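Local coordinates for selenium-binding protein (Sulfolobus tokodaii, PDB 2ECE) that is of unestablished function but belongs to a beta-propeller family generally credited with binding selenium, at residues Glu220-Arg225 / Val273-Leu278; Asp215-Glu220 / Pro310-Pro315. All coordinates share one frame; numbering follows the deposited sequence.

Contact 1: Glu220-Arg225 / Val273-Leu278; sequences EHLKDR and VSLKDL
Val273 and Leu275 face Leu222 and Lys223 across the interface between two blades of a beta propeller. The short helix 222-225 belongs to the excursion between strands 201-204 and 229-234 of one blade, whereas 273-278 makes the turn from strand 266-274 to strand 280-288 of the next. Val273, the last strand residue but one, adds a loose apolar touch, its CG1 lying 4.4 Å from Leu222 CD2. Its backbone is hydrogen-bonded to Arg251, whose guanidinium also reaches the carbonyl of Lys223, so strand 250-258 ties both segments together. Ser274 fixes the turn from within as an ST turn, in which Lys276 N donates to Ser274 OG at 3.0 Å with an N-H...O angle of 149°. Leu275 carries the largest share of the contact. With CG beside its own backbone N and opposite the carbonyl carbon (chi1 -66°), its fork opens onto Leu222 and Lys223. CD2 comes within 3.7 Å of Leu222 CB and nearly as close to Leu222 CD1, the two leucine side chains running alongside in opposite senses. The other branch lies against backbone and side-chain root of the neighbouring residue: Leu275 CD1 is 4.0 Å from Lys223 CA, while the lysine's aliphatic chain bends at its far end. Beyond Leu275, the turn is closed by Leu278 N, which donates to Ser274 O at 2.8 Å.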
# COMPACT_ATOMS: atom_id res chain seq x y z
N GLU A 220 4.63 -4.00 24.25
CA GLU A 220 5.02 -2.98 25.21
C GLU A 220 5.47 -1.70 24.51
O GLU A 220 5.54 -0.64 25.14
CB GLU A 220 6.16 -3.49 26.11
CG GLU A 220 7.41 -3.88 25.34
CD GLU A 220 7.45 -5.37 25.02
OE1 GLU A 220 6.38 -5.95 24.73
OE2 GLU A 220 8.56 -5.95 25.04
N HIS A 221 5.75 -1.80 23.22
CA HIS A 221 6.18 -0.65 22.41
C HIS A 221 5.01 0.20 21.92
O HIS A 221 5.18 1.39 21.64
CB HIS A 221 6.94 -1.12 21.16
CG HIS A 221 8.32 -1.63 21.42
ND1 HIS A 221 9.19 -1.94 20.39
CD2 HIS A 221 8.98 -1.91 22.57
CE1 HIS A 221 10.33 -2.38 20.90
NE2 HIS A 221 10.23 -2.38 22.22
N LEU A 222 3.85 -0.41 21.79
CA LEU A 222 2.66 0.27 21.29
C LEU A 222 2.36 1.67 21.81
O LEU A 222 2.21 2.60 21.02
CB LEU A 222 1.43 -0.62 21.50
CG LEU A 222 1.20 -1.66 20.40
CD1 LEU A 222 0.05 -2.57 20.79
CD2 LEU A 222 0.90 -0.95 19.09
N LYS A 223 2.28 1.83 23.12
CA LYS A 223 1.96 3.13 23.69
C LYS A 223 2.92 4.28 23.37
O LYS A 223 2.48 5.36 22.99
CB LYS A 223 1.78 3.03 25.21
CG LYS A 223 1.68 4.38 25.92
CD LYS A 223 1.18 4.23 27.35
CE LYS A 223 -0.33 4.47 27.43
NZ LYS A 223 -0.70 5.87 27.07
N ASP A 224 4.22 4.05 23.52
CA ASP A 224 5.18 5.12 23.27
C ASP A 224 5.96 5.10 21.96
O ASP A 224 6.58 6.10 21.62
CB ASP A 224 6.19 5.20 24.42
CG ASP A 224 5.53 5.20 25.78
OD1 ASP A 224 4.54 5.95 25.96
OD2 ASP A 224 6.01 4.47 26.67
N ARG A 225 5.93 4.00 21.22
CA ARG A 225 6.71 3.94 19.99
C ARG A 225 5.96 3.92 18.67
O ARG A 225 6.59 3.98 17.61
CB ARG A 225 7.69 2.76 20.06
CG ARG A 225 8.47 2.74 21.37
CD ARG A 225 9.64 1.78 21.33
NE ARG A 225 10.23 1.64 22.66
CZ ARG A 225 11.42 1.10 22.90
NH1 ARG A 225 12.16 0.65 21.89
NH2 ARG A 225 11.87 1.01 24.15
N VAL A 273 -4.87 -0.65 15.26
CA VAL A 273 -5.31 -1.21 16.52
C VAL A 273 -5.53 -0.20 17.65
O VAL A 273 -4.77 0.75 17.82
CB VAL A 273 -4.30 -2.29 16.99
CG1 VAL A 273 -2.91 -1.69 17.06
CG2 VAL A 273 -4.72 -2.86 18.34
N SER A 274 -6.59 -0.43 18.41
CA SER A 274 -6.93 0.41 19.55
C SER A 274 -6.34 -0.20 20.80
O SER A 274 -6.45 -1.40 21.03
CB SER A 274 -8.45 0.51 19.71
OG SER A 274 -8.78 0.96 21.02
N LEU A 275 -5.70 0.63 21.63
CA LEU A 275 -5.11 0.13 22.86
C LEU A 275 -6.19 -0.17 23.90
O LEU A 275 -5.90 -0.77 24.94
CB LEU A 275 -4.12 1.14 23.44
CG LEU A 275 -2.85 1.43 22.62
CD1 LEU A 275 -1.95 2.34 23.41
CD2 LEU A 275 -2.14 0.12 22.31
N LYS A 276 -7.42 0.24 23.62
CA LYS A 276 -8.53 0.01 24.55
C LYS A 276 -9.22 -1.33 24.34
O LYS A 276 -9.50 -2.05 25.30
CB LYS A 276 -9.58 1.12 24.42
CG LYS A 276 -10.81 0.91 25.31
CD LYS A 276 -12.00 1.75 24.86
CE LYS A 276 -13.22 1.51 25.75
NZ LYS A 276 -14.47 2.15 25.23
N ASP A 277 -9.50 -1.68 23.08
CA ASP A 277 -10.19 -2.93 22.80
C ASP A 277 -9.72 -3.68 21.55
O ASP A 277 -10.42 -4.56 21.06
CB ASP A 277 -11.70 -2.69 22.70
CG ASP A 277 -12.05 -1.66 21.64
OD1 ASP A 277 -11.13 -1.22 20.91
OD2 ASP A 277 -13.24 -1.29 21.52
N LEU A 278 -8.54 -3.32 21.05
CA LEU A 278 -7.98 -4.00 19.87
C LEU A 278 -8.76 -3.82 18.57
O LEU A 278 -8.53 -4.55 17.61
CB LEU A 278 -7.83 -5.50 20.14
CG LEU A 278 -6.91 -5.99 21.25
CD1 LEU A 278 -7.14 -7.48 21.47
CD2 LEU A 278 -5.47 -5.72 20.88

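Contact 2: Asp215-Glu220 / Pro310-Pro315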
# COMPACT_ATOMS: atom_id res chain seq x y z
N ASP A 215 12.37 -6.08 14.23
CA ASP A 215 12.43 -7.36 14.94
C ASP A 215 11.06 -7.88 15.37
O ASP A 215 10.98 -8.84 16.15
CB ASP A 215 13.36 -7.27 16.16
CG ASP A 215 14.82 -7.11 15.77
OD1 ASP A 215 15.21 -7.66 14.73
OD2 ASP A 215 15.57 -6.44 16.52
N GLY A 216 10.00 -7.25 14.88
CA GLY A 216 8.66 -7.69 15.23
C GLY A 216 7.89 -6.72 16.10
O GLY A 216 8.42 -5.71 16.55
N LEU A 217 6.62 -7.04 16.33
CA LEU A 217 5.75 -6.21 17.15
C LEU A 217 5.92 -6.57 18.61
O LEU A 217 5.77 -7.73 18.99
CB LEU A 217 4.29 -6.43 16.76
CG LEU A 217 3.23 -5.34 17.02
CD1 LEU A 217 1.92 -6.03 17.35
CD2 LEU A 217 3.64 -4.42 18.16
N LYS A 218 6.25 -5.58 19.43
CA LYS A 218 6.40 -5.79 20.86
C LYS A 218 5.31 -4.96 21.49
O LYS A 218 5.38 -3.74 21.52
CB LYS A 218 7.79 -5.33 21.32
CG LYS A 218 8.90 -6.30 20.95
CD LYS A 218 10.28 -5.76 21.30
CE LYS A 218 11.36 -6.80 21.02
NZ LYS A 218 11.27 -7.36 19.64
N LEU A 219 4.27 -5.64 21.97
CA LEU A 219 3.13 -4.99 22.60
C LEU A 219 3.48 -3.89 23.59
O LEU A 219 2.72 -2.94 23.76
CB LEU A 219 2.24 -6.05 23.27
CG LEU A 219 1.10 -6.62 22.42
CD1 LEU A 219 1.48 -6.66 20.95
CD2 LEU A 219 0.75 -8.02 22.92
N GLU A 220 4.63 -4.00 24.25
CA GLU A 220 5.02 -2.98 25.21
C GLU A 220 5.47 -1.70 24.51
O GLU A 220 5.54 -0.64 25.14
CB GLU A 220 6.16 -3.49 26.11
CG GLU A 220 7.41 -3.88 25.34
CD GLU A 220 7.45 -5.37 25.02
OE1 GLU A 220 6.38 -5.95 24.73
OE2 GLU A 220 8.56 -5.95 25.04
N PRO A 310 -2.22 -17.43 18.09
CA PRO A 310 -0.76 -17.35 18.11
C PRO A 310 -0.33 -16.76 19.45
O PRO A 310 -1.11 -16.03 20.08
CB PRO A 310 -0.45 -16.44 16.92
CG PRO A 310 -1.64 -15.53 16.89
CD PRO A 310 -2.78 -16.51 17.09
N GLU A 311 0.89 -17.06 19.88
CA GLU A 311 1.40 -16.59 21.17
C GLU A 311 1.11 -15.13 21.51
O GLU A 311 0.68 -14.82 22.62
CB GLU A 311 2.91 -16.85 21.25
CG GLU A 311 3.43 -17.10 22.66
CD GLU A 311 2.84 -18.36 23.28
OE1 GLU A 311 2.91 -19.43 22.64
OE2 GLU A 311 2.31 -18.28 24.41
N ILE A 312 1.35 -14.23 20.57
CA ILE A 312 1.14 -12.81 20.80
C ILE A 312 -0.32 -12.44 21.13
O ILE A 312 -0.57 -11.42 21.77
CB ILE A 312 1.63 -11.97 19.59
CG1 ILE A 312 1.68 -10.49 19.96
CG2 ILE A 312 0.73 -12.21 18.39
CD1 ILE A 312 2.50 -9.65 18.98
N LEU A 313 -1.26 -13.28 20.71
CA LEU A 313 -2.68 -13.02 20.97
C LEU A 313 -3.31 -13.84 22.10
O LEU A 313 -4.41 -13.54 22.54
CB LEU A 313 -3.50 -13.24 19.70
CG LEU A 313 -3.32 -12.26 18.53
CD1 LEU A 313 -4.29 -12.61 17.42
CD2 LEU A 313 -3.59 -10.84 19.02
N LYS A 314 -2.62 -14.88 22.57
CA LYS A 314 -3.19 -15.72 23.63
C LYS A 314 -3.79 -14.98 24.83
O LYS A 314 -4.90 -15.30 25.27
CB LYS A 314 -2.15 -16.74 24.12
CG LYS A 314 -1.78 -17.80 23.09
CD LYS A 314 -0.87 -18.87 23.69
CE LYS A 314 -0.33 -19.83 22.62
NZ LYS A 314 -1.42 -20.57 21.92
N PRO A 315 -3.08 -13.97 25.38
CA PRO A 315 -3.58 -13.21 26.53
C PRO A 315 -4.94 -12.54 26.37
O PRO A 315 -5.70 -12.43 27.33
CB PRO A 315 -2.47 -12.18 26.76
CG PRO A 315 -1.25 -12.91 26.30
CD PRO A 315 -1.72 -13.53 25.02
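Ile312 meets Leu217 and Leu219 in a mainly apolar contact between two loops, one leading from helix 210-213 to helix 222-225, the other joining strands 291-304 and 318-319 at the edge of the adjacent propeller blade. Among methyl contacts, the end of the isoleucine does most of the work: Ile312 CD1 lies 3.7 Å from Leu219 CD1 and 4.0 Å from Leu217 CD1. Its chain is extended, CG1 standing anti to the backbone N (chi1 -168°), which carries CD1 out against the methyls of both leucines. Leu217 crosses it at about a right angle, whereas Leu219 meets it obliquely and brings both branches near, each methyl 4.0 Å from Ile312 CG1. Leu219 does this with torsions well off the staggered values (chi1 -92°, chi2 31°). Replacing Leu219 by an alanine would probably leave one flank of the Ile312 chain without its apolar partner and its terminal methyl freer to turn.

A second kind of contact sets carbon against carbonyl oxygen, at van der Waals range in both directions: Ile312 CD1 is 3.8 Å from Leu217 O, and Leu219 CD2 is 3.8 Å from Ile312 O. Within 310-315, Leu313 N donates to Pro310 O at 2.8 Å, part of the turn that carries Ile312. Helix 403-409, from yet another blade, closes the group: Phe409 touches both Leu217 and Ile312, and Gln408 OE1 accepts from Leu217 N. Phe316, in the loop just ahead of strand 318-319, packs on Leu219.

In the fold
Contacts 1 and 2 lie side by side, their centres about 11 Å apart, and both tie the insert 215-225 of one blade to the next blade, contact 1 through an inter-strand turn and contact 2 through the loop before its last strand. They share Glu220, which touches neither partner; Leu219 and Leu222 point to different partners from consecutive parts of the chain. Phe316 offers a further connection, since it touches Leu219 and Leu278. Along the sequence contact 1 is nested within the loop that contact 2 closes. With centres about 22 and 23 Å from the chain centre, both belong to the propeller's outer region.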